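Local coordinates for PbSGBP-B lipoprotein (Prevotella bryantii B14, PDB 6D2Y), which probably binds polysaccharide at the bacterial surface as a lipoprotein of a polysaccharide utilization locus, and carries a magnesium ion, at residues A[180-184]-A[185-189]; A[251-255]-A[256-260]; A[295-299]-A[300-304]; A[318-321]-A[322-325]; A[386-390]-A[391-395]. One frame throughout, in Å; residues are numbered along the deposited sequence.

Following the chain, contact 1 (180-184 with 185-189) comes first and closes a beta hairpin in the IPT/TIG region. The other four lie in the region assigned to xyloglucan binding. Contact 2 closes the loop before strand 258-261 at the magnesium ion, and contact 3 turns a loop into the short helix 299-302. Contact 4 turns the chain after strand 311-318, and contact 5 does so before strand 393-398. All five follow in series, none enclosing or crossing another. Contacts 2, 4 and 5 touch one another, and contacts 2 and 5 reach the same antiparallel sheet, tying its loops together. Contacts 1 and 3 touch none of the others.

Contact 1 (A[180-184]-A[185-189]); sequences TSIEK and TKITF
Both T180 and S181 face T188 across this tight antiparallel hairpin, which makes a classic beta bulge. The carbonyl oxygen T188 O is the shared acceptor, and T180 N donates to T188 O at 2.8 Å. S181 N also donates to T188 O, weakly, at 3.3 Å. A third, also weak, bond comes from the hydroxyl T180 OG1, 3.1 Å from T188 O. That hydroxyl is placed by a chi1 of 66°, which sets it between its own backbone N and carbonyl carbon. In return T188 N donates to S181 O at 3.0 Å, almost straight at 172°. Nearer the turn, E183 N gives its hydrogen to K186 O at 2.8 Å.

A water serves the polar face of the hairpin, lying 2.6 Å from S181 OG and 2.9 Å from T188 OG1 and donating to K186 O as well. Small hydroxyl residues suit this face because they can share such a water. On the other face I182 and I187 form a non-hydrogen-bonded pair, and their branched apolar chains meet at I182 CG1 and I187 CG2, 4.3 Å apart.

K184 of the turn forms a salt bridge with D154, and K186, the first residue of its strand, bonds to T152, both on strand 148-154. Strand 179-182 is the outer strand of a four-stranded antiparallel sheet, while strand 186-190 pairs on its other side with strand 148-154.

Contact 2 (A[251-255]-A[256-260]); sequences DTSLS and GNYMQ. With MG (magnesium ion), chain B.
Two backbone carbonyls on either side of G256, those of S255 and N257, turn onto one magnesium ion, S255 O at 2.3 Å and N257 O at 2.5 Å. Glycine suits the link between them, since the chain passes through a positive phi of 65° there. The G256 carbonyl itself is engaged differently: S253 OG donates to G256 O at 2.8 Å, from a position tilted 29° out of the carbonyl plane, and a water donates to the same oxygen while accepting from S255 N at 3.1 Å. Serine's hydroxyl is short enough to reach the carbonyl three residues on.

S253 OG also lies at the edge of the Y258 ring, in its plane, 3.5 Å from Y258 CD1. A chi1 of 58° turns the ring toward the loop, and T252 OG1 comes obliquely to within 3.8 Å of Y258 CE1. Both T252 OG1 and Y258 OH are bonded to D250, which ties the two side chains together.

The carbonyl D225 O, D227 OD2, both carboxylate oxygens of D452 and a second water complete seven oxygens, more than magnesium's usual six. Hard oxygens, neutral and anionic, fit a hard cation. G256 O, by contrast, is no ligand and is satisfied by S253 and its water.

Contact 3 (A[295-299]-A[300-304]); sequences SHPRL and CDVAD
R298 and D301 join in a salt bridge, with R298 NH1 only 2.6 Å from D301 OD2. The guanidinium and carboxylate planes stand 79° apart, consistent with a single nitrogen meeting a single oxygen and not a side-by-side pairing. C300 adds its sulfur over one face of the guanidinium, toward the rim, with SG 3.2 Å from R298 NH2. A bend in the arginine chain at chi3 (61°) folds its end back over the turn to reach both neighbours.

A water holds the carboxylate from another direction: it donates to D301 OD2 at 2.6 Å and accepts from R298 N at 2.9 Å. On a different part of the turn P297 CG packs against V302 CG2 at 3.7 Å, where a rigid ring and a beta-branched chain offer compact apolar surfaces.

The backbone of 299-302 is a short, weakly bonded helix, entered from the loop after strand 279-282. R298 O, just before it, accepts D301 N at 3.0 Å, from above the carbonyl plane, and L299 O accepts A303 N at 3.1 Å. Farther out, L299 packs on F224 of strand 222-224 and Y282 of strand 279-282, and Y282 OH bonds to P297 O.

The chemistry is that of a charged pair beside buried side chains. D301 OD2 has both arginine and water as donors, which would favour its ionised form, while the large, polarisable sulfur of C300 lies against the cation's face.

Contact 4 (A[318-321]-A[322-325]); sequences LIPA and DAGW
The oxygen P320 O receives the N-H of A323, with A323 N 3.0 Å away, and this bond closes a type I beta turn from P320 to A323. The donor stands well above the carbonyl plane, 65° out of it, and so does not lie on a lone pair.

Proline suits the first place of the turn, where only its carbonyl is needed for the turn bond and the missing N-H costs nothing; P320 CB packs on A323 CB at 4.1 Å. A321 and D322 occupy the corner. D322 is folded back by a chi1 of 52°, which brings OD1 beside the proline ring, 3.7 Å from P320 CB. A321 at the corner is small and exposed, and its N-H is taken by D390 OD2 of a neighbouring loop.

Before the turn, I319 reaches past the corner to what follows it. Its branch CG2, anti to the backbone N, presses on the carbonyl A323 O at 3.3 Å, while CD1, at the end of the other branch, reaches W325. There CD1 sits 3.7 Å from W325 CB and also touches CE3, meeting the indole at its edge and near its plane. The branched chain thus serves two neighbours at once.

The indole NE1 is bonded to G328 O, and the ring makes an edge-to-face stack with W377. The whole turn belongs to the loop between strands 311-318 and 330-335. Both I319 and W325 pack on I449 at the start of strand 449-458, and L318 shares a backbone hydrogen bond with K450 of that strand.

Contact 5 (A[386-390]-A[391-395]); sequences YDTGD and KWVTV
T388 and K391 are the ends of a type I' beta turn that leads into strand 393-398, with an Asx turn at D387 built into its approach. Ahead of the turn Y386 has a backbone hydrogen bond with W325, which fastens the loop to the one after strand 311-318.

D387 comes next: its OD1 accepts the N-H of G389, with G389 N 2.8 Å away, through the lone pair pointing away from the other oxygen. Aspartate is apt here, since its short chain can reach forward to a backbone N-H two residues on.

T388 bonds to K391 twice, through its carbonyl and its hydroxyl. The carbonyl oxygen T388 O takes K391 N at 3.2 Å, with the donor 47° above the carbonyl plane, and the hydroxyl T388 OG1 donates to K391 O at 2.6 Å. That second bond lies in the plane of the K391 carbonyl. A chi1 of 87° carries OG1 across to it.

G389 and D390 form the corner, both with positive phi as type I' turns need; glycine is well suited to this, while aspartate is one of the residues that tolerate it. The lysine chain bends tightly at chi2 and lies back over the corner, where K391 NZ makes a weak bond to G389 O at 3.3 Å.

Beyond the turn W392 points its NE1 to T252 O, beside the magnesium loop. The methyls T388 CG2 and V393 CG2 meet 4.0 Å apart.

Contact 1 (A[180-184]-A[185-189])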
# COMPACT_ATOMS: atom_id res chain seq x y z
N THR A 180 11.11 9.59 -15.69
CA THR A 180 10.66 9.46 -17.08
C THR A 180 9.29 10.07 -17.32
O THR A 180 9.03 10.56 -18.43
CB THR A 180 10.63 7.99 -17.49
OG1 THR A 180 9.63 7.30 -16.74
CG2 THR A 180 11.98 7.34 -17.23
N SER A 181 8.41 10.04 -16.33
CA SER A 181 7.07 10.59 -16.48
C SER A 181 6.47 10.82 -15.10
O SER A 181 6.79 10.11 -14.14
CB SER A 181 6.17 9.67 -17.30
OG SER A 181 5.91 8.46 -16.61
N ILE A 182 5.59 11.81 -15.01
CA ILE A 182 4.89 12.15 -13.77
C ILE A 182 3.42 12.37 -14.11
O ILE A 182 3.07 13.33 -14.80
CB ILE A 182 5.47 13.40 -13.09
CG1 ILE A 182 6.91 13.14 -12.64
CG2 ILE A 182 4.61 13.81 -11.91
CD1 ILE A 182 7.54 14.31 -11.92
N GLU A 183 2.57 11.47 -13.64
CA GLU A 183 1.12 11.61 -13.72
C GLU A 183 0.56 11.90 -12.34
O GLU A 183 1.27 11.82 -11.33
CB GLU A 183 0.48 10.35 -14.30
CG GLU A 183 1.06 9.89 -15.63
CD GLU A 183 0.59 8.50 -16.02
OE1 GLU A 183 -0.42 8.03 -15.46
OE2 GLU A 183 1.25 7.87 -16.88
N LYS A 184 -0.73 12.24 -12.30
CA LYS A 184 -1.35 12.59 -11.03
C LYS A 184 -1.28 11.43 -10.04
O LYS A 184 -1.10 11.64 -8.83
CB LYS A 184 -2.80 13.01 -11.26
CG LYS A 184 -3.56 13.34 -9.98
CD LYS A 184 -4.90 14.00 -10.28
CE LYS A 184 -5.70 14.23 -9.01
NZ LYS A 184 -6.12 12.95 -8.38
N THR A 185 -1.39 10.19 -10.53
CA THR A 185 -1.41 9.02 -9.66
C THR A 185 -0.13 8.20 -9.68
O THR A 185 0.07 7.38 -8.78
CB THR A 185 -2.58 8.09 -10.02
OG1 THR A 185 -2.62 7.91 -11.44
CG2 THR A 185 -3.90 8.69 -9.56
N LYS A 186 0.73 8.38 -10.68
CA LYS A 186 1.90 7.53 -10.82
C LYS A 186 3.12 8.36 -11.20
O LYS A 186 3.04 9.24 -12.06
CB LYS A 186 1.68 6.43 -11.87
CG LYS A 186 0.47 5.54 -11.59
CD LYS A 186 0.63 4.15 -12.20
CE LYS A 186 -0.46 3.21 -11.71
NZ LYS A 186 0.03 2.22 -10.71
N ILE A 187 4.24 8.06 -10.55
CA ILE A 187 5.55 8.61 -10.89
C ILE A 187 6.42 7.47 -11.37
O ILE A 187 6.51 6.43 -10.71
CB ILE A 187 6.20 9.31 -9.68
CG1 ILE A 187 5.33 10.47 -9.19
CG2 ILE A 187 7.60 9.80 -10.04
CD1 ILE A 187 5.78 11.02 -7.85
N THR A 188 7.07 7.65 -12.52
CA THR A 188 7.90 6.62 -13.12
C THR A 188 9.33 7.13 -13.25
O THR A 188 9.56 8.23 -13.77
CB THR A 188 7.37 6.21 -14.49
OG1 THR A 188 5.98 5.86 -14.38
CG2 THR A 188 8.14 5.01 -15.03
N PHE A 189 10.29 6.33 -12.78
CA PHE A 189 11.69 6.72 -12.85
C PHE A 189 12.56 5.48 -13.02
O PHE A 189 12.14 4.36 -12.73
CB PHE A 189 12.13 7.52 -11.62
CG PHE A 189 12.18 6.71 -10.34
CD1 PHE A 189 11.03 6.48 -9.60
CD2 PHE A 189 13.38 6.19 -9.88
CE1 PHE A 189 11.08 5.75 -8.42
CE2 PHE A 189 13.44 5.45 -8.71
CZ PHE A 189 12.29 5.23 -7.98
O HOH W 1 4.19 8.11 -14.67

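Contact 2 (A[251-255]-A[256-260])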
# COMPACT_ATOMS: atom_id res chain seq x y z
N ASP A 251 19.55 -17.30 -11.49
CA ASP A 251 19.58 -16.08 -12.29
C ASP A 251 18.32 -15.24 -12.15
O ASP A 251 18.36 -14.03 -12.40
CB ASP A 251 19.80 -16.42 -13.77
CG ASP A 251 21.24 -16.77 -14.08
OD1 ASP A 251 22.13 -16.33 -13.32
OD2 ASP A 251 21.49 -17.47 -15.08
N THR A 252 17.20 -15.85 -11.77
CA THR A 252 15.95 -15.12 -11.57
C THR A 252 15.84 -14.52 -10.18
O THR A 252 14.79 -13.93 -9.86
CB THR A 252 14.76 -16.04 -11.83
OG1 THR A 252 14.47 -16.80 -10.64
CG2 THR A 252 15.05 -16.99 -12.98
N SER A 253 16.87 -14.65 -9.34
CA SER A 253 16.78 -14.19 -7.96
C SER A 253 16.68 -12.68 -7.89
O SER A 253 17.33 -11.95 -8.64
CB SER A 253 18.00 -14.67 -7.17
OG SER A 253 17.85 -16.01 -6.74
N LEU A 254 15.85 -12.20 -6.96
CA LEU A 254 15.85 -10.78 -6.62
C LEU A 254 17.01 -10.45 -5.70
O LEU A 254 17.74 -9.47 -5.92
CB LEU A 254 14.52 -10.41 -5.97
CG LEU A 254 14.47 -9.06 -5.25
CD1 LEU A 254 14.40 -7.92 -6.25
CD2 LEU A 254 13.31 -9.02 -4.28
N SER A 255 17.20 -11.25 -4.65
CA SER A 255 18.32 -11.08 -3.74
C SER A 255 18.53 -12.41 -3.02
O SER A 255 17.77 -12.75 -2.11
CB SER A 255 18.07 -9.95 -2.75
OG SER A 255 19.19 -9.76 -1.91
N GLY A 256 19.54 -13.16 -3.45
CA GLY A 256 19.84 -14.43 -2.82
C GLY A 256 18.71 -15.42 -3.01
O GLY A 256 18.03 -15.45 -4.05
N ASN A 257 18.49 -16.25 -1.99
CA ASN A 257 17.48 -17.29 -2.07
C ASN A 257 16.08 -16.71 -2.12
O ASN A 257 15.80 -15.64 -1.57
CB ASN A 257 17.59 -18.24 -0.88
CG ASN A 257 18.83 -19.11 -0.93
OD1 ASN A 257 19.26 -19.52 -2.00
ND2 ASN A 257 19.40 -19.39 0.23
N TYR A 258 15.19 -17.43 -2.80
CA TYR A 258 13.77 -17.15 -2.79
C TYR A 258 13.03 -18.43 -2.45
O TYR A 258 13.58 -19.53 -2.54
CB TYR A 258 13.28 -16.61 -4.15
CG TYR A 258 13.55 -17.55 -5.30
CD1 TYR A 258 14.68 -17.40 -6.10
CD2 TYR A 258 12.68 -18.60 -5.59
CE1 TYR A 258 14.93 -18.26 -7.15
CE2 TYR A 258 12.94 -19.47 -6.63
CZ TYR A 258 14.06 -19.29 -7.41
OH TYR A 258 14.30 -20.16 -8.45
N MSE A 259 11.77 -18.28 -2.06
CA MSE A 259 10.92 -19.42 -1.79
C MSE A 259 9.89 -19.54 -2.91
O MSE A 259 9.33 -18.53 -3.34
CB MSE A 259 10.26 -19.28 -0.42
CG MSE A 259 9.46 -20.47 0.07
SE MSE A 259 7.67 -20.60 -0.66
CE MSE A 259 6.86 -19.12 0.30
N GLN A 260 9.67 -20.75 -3.40
CA GLN A 260 8.85 -20.98 -4.58
C GLN A 260 7.66 -21.86 -4.25
O GLN A 260 7.82 -22.94 -3.67
CB GLN A 260 9.67 -21.62 -5.71
CG GLN A 260 8.85 -21.95 -6.95
CD GLN A 260 9.68 -22.60 -8.03
OE1 GLN A 260 10.69 -22.06 -8.48
NE2 GLN A 260 9.24 -23.77 -8.48
MG MG B . 16.32 -13.47 -0.53
O HOH W 2 15.51 -13.82 -4.50
O HOH W 3 16.42 -11.58 0.18

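Contact 3 (A[295-299]-A[300-304])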
# COMPACT_ATOMS: atom_id res chain seq x y z
N SER A 295 15.43 -23.26 18.76
CA SER A 295 15.45 -23.47 17.32
C SER A 295 14.06 -23.20 16.77
O SER A 295 13.06 -23.60 17.37
CB SER A 295 15.89 -24.90 16.98
OG SER A 295 16.01 -25.08 15.58
N HIS A 296 14.01 -22.49 15.64
CA HIS A 296 12.77 -22.04 15.02
C HIS A 296 11.98 -21.14 15.97
O HIS A 296 10.98 -21.58 16.54
CB HIS A 296 11.91 -23.22 14.58
CG HIS A 296 12.58 -24.14 13.61
ND1 HIS A 296 12.11 -25.40 13.32
CD2 HIS A 296 13.70 -23.97 12.85
CE1 HIS A 296 12.90 -25.98 12.43
NE2 HIS A 296 13.87 -25.13 12.13
N PRO A 297 12.39 -19.89 16.15
CA PRO A 297 11.71 -19.02 17.10
C PRO A 297 10.33 -18.61 16.61
O PRO A 297 9.99 -18.74 15.43
CB PRO A 297 12.64 -17.81 17.21
CG PRO A 297 13.30 -17.75 15.86
CD PRO A 297 13.46 -19.18 15.41
N ARG A 298 9.53 -18.10 17.54
CA ARG A 298 8.25 -17.51 17.18
C ARG A 298 8.48 -16.27 16.34
O ARG A 298 9.40 -15.48 16.59
CB ARG A 298 7.46 -17.17 18.44
CG ARG A 298 6.84 -18.38 19.13
CD ARG A 298 6.69 -18.19 20.63
NE ARG A 298 5.82 -17.07 20.98
CZ ARG A 298 6.20 -16.02 21.71
NH1 ARG A 298 7.44 -15.96 22.18
NH2 ARG A 298 5.35 -15.05 21.98
N LEU A 299 7.64 -16.09 15.31
CA LEU A 299 7.83 -14.95 14.42
C LEU A 299 7.62 -13.62 15.14
O LEU A 299 8.21 -12.61 14.76
CB LEU A 299 6.88 -15.07 13.22
CG LEU A 299 7.19 -16.25 12.30
CD1 LEU A 299 6.18 -16.31 11.17
CD2 LEU A 299 8.60 -16.15 11.75
N CYS A 300 6.79 -13.61 16.19
CA CYS A 300 6.58 -12.39 16.95
C CYS A 300 7.80 -11.99 17.77
O CYS A 300 7.87 -10.85 18.24
CB CYS A 300 5.37 -12.55 17.87
SG CYS A 300 5.45 -13.99 18.96
N ASP A 301 8.76 -12.89 17.95
CA ASP A 301 10.03 -12.56 18.57
C ASP A 301 11.09 -12.16 17.56
O ASP A 301 12.09 -11.55 17.94
CB ASP A 301 10.54 -13.74 19.40
CG ASP A 301 9.71 -13.99 20.64
OD1 ASP A 301 9.17 -13.01 21.21
OD2 ASP A 301 9.58 -15.17 21.04
N VAL A 302 10.89 -12.50 16.28
CA VAL A 302 11.85 -12.11 15.25
C VAL A 302 11.59 -10.68 14.78
O VAL A 302 12.54 -9.92 14.54
CB VAL A 302 11.78 -13.12 14.08
CG1 VAL A 302 12.63 -12.64 12.91
CG2 VAL A 302 12.24 -14.49 14.55
N ALA A 303 10.33 -10.30 14.66
CA ALA A 303 9.95 -8.94 14.30
C ALA A 303 8.86 -8.45 15.25
O ALA A 303 8.13 -9.24 15.85
CB ALA A 303 9.46 -8.85 12.85
N ASP A 304 8.77 -7.13 15.38
CA ASP A 304 7.84 -6.52 16.33
C ASP A 304 6.45 -6.41 15.71
O ASP A 304 6.26 -5.69 14.73
CB ASP A 304 8.34 -5.15 16.77
CG ASP A 304 7.55 -4.58 17.92
OD1 ASP A 304 7.99 -4.71 19.08
OD2 ASP A 304 6.47 -4.00 17.67
O HOH W 4 10.68 -17.34 20.04

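Contact 4 (A[318-321]-A[322-325])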
# COMPACT_ATOMS: atom_id res chain seq x y z
N LEU A 318 7.42 -12.98 -7.68
CA LEU A 318 7.64 -13.18 -9.10
C LEU A 318 6.74 -14.31 -9.58
O LEU A 318 6.74 -15.40 -9.00
CB LEU A 318 9.11 -13.52 -9.40
CG LEU A 318 9.65 -13.25 -10.81
CD1 LEU A 318 11.16 -13.40 -10.84
CD2 LEU A 318 9.02 -14.15 -11.87
N ILE A 319 5.97 -14.04 -10.63
CA ILE A 319 5.21 -15.06 -11.34
C ILE A 319 5.65 -15.03 -12.80
O ILE A 319 5.41 -14.03 -13.50
CB ILE A 319 3.70 -14.84 -11.22
CG1 ILE A 319 3.25 -14.93 -9.76
CG2 ILE A 319 2.95 -15.86 -12.07
CD1 ILE A 319 1.75 -14.84 -9.60
N PRO A 320 6.28 -16.09 -13.31
CA PRO A 320 6.69 -16.10 -14.72
C PRO A 320 5.48 -15.98 -15.65
O PRO A 320 4.39 -16.46 -15.35
CB PRO A 320 7.39 -17.45 -14.88
CG PRO A 320 7.82 -17.82 -13.50
CD PRO A 320 6.75 -17.28 -12.59
N ALA A 321 5.70 -15.33 -16.79
CA ALA A 321 4.63 -15.16 -17.76
C ALA A 321 4.13 -16.49 -18.29
O ALA A 321 2.94 -16.63 -18.61
CB ALA A 321 5.11 -14.27 -18.92
N ASP A 322 5.01 -17.49 -18.40
CA ASP A 322 4.62 -18.81 -18.86
C ASP A 322 4.04 -19.68 -17.75
O ASP A 322 3.73 -20.85 -18.00
CB ASP A 322 5.82 -19.53 -19.50
CG ASP A 322 7.05 -19.52 -18.60
OD1 ASP A 322 6.97 -20.05 -17.47
OD2 ASP A 322 8.10 -19.00 -19.04
N ALA A 323 3.89 -19.15 -16.54
CA ALA A 323 3.38 -19.91 -15.40
C ALA A 323 2.40 -19.05 -14.62
O ALA A 323 2.55 -18.80 -13.42
CB ALA A 323 4.53 -20.39 -14.52
N GLY A 324 1.35 -18.59 -15.30
CA GLY A 324 0.41 -17.68 -14.69
C GLY A 324 -0.37 -18.32 -13.55
O GLY A 324 -0.57 -19.53 -13.50
N TRP A 325 -0.81 -17.47 -12.63
CA TRP A 325 -1.57 -17.88 -11.45
C TRP A 325 -3.00 -17.40 -11.64
O TRP A 325 -3.28 -16.20 -11.53
CB TRP A 325 -0.95 -17.30 -10.18
CG TRP A 325 -1.74 -17.54 -8.93
CD1 TRP A 325 -2.51 -18.63 -8.64
CD2 TRP A 325 -1.83 -16.67 -7.80
NE1 TRP A 325 -3.08 -18.49 -7.40
CE2 TRP A 325 -2.68 -17.30 -6.86
CE3 TRP A 325 -1.29 -15.42 -7.49
CZ2 TRP A 325 -2.99 -16.72 -5.63
CZ3 TRP A 325 -1.60 -14.85 -6.27
CH2 TRP A 325 -2.44 -15.50 -5.36

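Contact 5 (A[386-390]-A[391-395])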
# COMPACT_ATOMS: atom_id res chain seq x y z
N TYR A 386 -3.23 -14.45 -13.91
CA TYR A 386 -2.42 -13.33 -13.45
C TYR A 386 -0.97 -13.75 -13.34
O TYR A 386 -0.65 -14.75 -12.68
CB TYR A 386 -2.91 -12.79 -12.10
CG TYR A 386 -2.05 -11.68 -11.55
CD1 TYR A 386 -2.29 -10.35 -11.88
CD2 TYR A 386 -0.99 -11.95 -10.69
CE1 TYR A 386 -1.50 -9.33 -11.37
CE2 TYR A 386 -0.19 -10.94 -10.18
CZ TYR A 386 -0.46 -9.63 -10.52
OH TYR A 386 0.33 -8.62 -10.02
N ASP A 387 -0.09 -13.00 -14.00
CA ASP A 387 1.35 -13.07 -13.80
C ASP A 387 1.86 -11.65 -13.58
O ASP A 387 1.08 -10.68 -13.59
CB ASP A 387 2.05 -13.74 -14.99
CG ASP A 387 1.91 -12.95 -16.28
OD1 ASP A 387 2.76 -12.06 -16.52
OD2 ASP A 387 0.97 -13.22 -17.05
N THR A 388 3.17 -11.51 -13.38
CA THR A 388 3.79 -10.20 -13.20
C THR A 388 4.89 -9.94 -14.22
O THR A 388 5.83 -9.19 -13.93
CB THR A 388 4.33 -10.03 -11.78
OG1 THR A 388 5.67 -10.56 -11.71
CG2 THR A 388 3.45 -10.76 -10.77
N GLY A 389 4.82 -10.56 -15.40
CA GLY A 389 5.74 -10.28 -16.48
C GLY A 389 7.18 -10.65 -16.23
O GLY A 389 8.07 -10.07 -16.87
N ASP A 390 7.45 -11.60 -15.34
CA ASP A 390 8.79 -12.03 -14.96
C ASP A 390 9.58 -10.96 -14.22
O ASP A 390 10.81 -11.00 -14.19
CB ASP A 390 9.60 -12.51 -16.18
CG ASP A 390 8.86 -13.53 -17.01
OD1 ASP A 390 8.21 -13.12 -18.00
OD2 ASP A 390 8.92 -14.73 -16.69
N LYS A 391 8.90 -9.99 -13.61
CA LYS A 391 9.53 -9.01 -12.74
C LYS A 391 9.11 -9.24 -11.30
O LYS A 391 8.05 -9.81 -11.02
CB LYS A 391 9.19 -7.58 -13.16
CG LYS A 391 9.74 -7.15 -14.51
CD LYS A 391 8.72 -7.38 -15.61
CE LYS A 391 9.17 -6.79 -16.93
NZ LYS A 391 8.14 -6.97 -17.99
N TRP A 392 9.97 -8.80 -10.38
CA TRP A 392 9.64 -8.82 -8.97
C TRP A 392 8.82 -7.59 -8.62
O TRP A 392 9.19 -6.47 -8.96
CB TRP A 392 10.92 -8.86 -8.13
CG TRP A 392 11.66 -10.17 -8.19
CD1 TRP A 392 12.68 -10.49 -9.04
CD2 TRP A 392 11.45 -11.32 -7.37
NE1 TRP A 392 13.11 -11.77 -8.80
CE2 TRP A 392 12.37 -12.30 -7.78
CE3 TRP A 392 10.57 -11.61 -6.33
CZ2 TRP A 392 12.44 -13.56 -7.18
CZ3 TRP A 392 10.64 -12.86 -5.73
CH2 TRP A 392 11.57 -13.82 -6.16
N VAL A 393 7.69 -7.81 -7.94
CA VAL A 393 6.82 -6.74 -7.50
C VAL A 393 6.58 -6.89 -6.01
O VAL A 393 6.58 -8.00 -5.46
CB VAL A 393 5.47 -6.73 -8.27
CG1 VAL A 393 5.71 -6.46 -9.75
CG2 VAL A 393 4.73 -8.04 -8.07
N THR A 394 6.39 -5.75 -5.33
CA THR A 394 6.13 -5.74 -3.90
C THR A 394 4.64 -5.81 -3.63
O THR A 394 3.86 -5.00 -4.16
CB THR A 394 6.73 -4.48 -3.25
OG1 THR A 394 8.13 -4.41 -3.56
CG2 THR A 394 6.52 -4.50 -1.74
N VAL A 395 4.24 -6.77 -2.80
CA VAL A 395 2.84 -6.98 -2.43
C VAL A 395 2.65 -6.52 -0.99
O VAL A 395 3.43 -6.90 -0.11
CB VAL A 395 2.44 -8.45 -2.61
CG1 VAL A 395 1.03 -8.69 -2.07
CG2 VAL A 395 2.53 -8.85 -4.08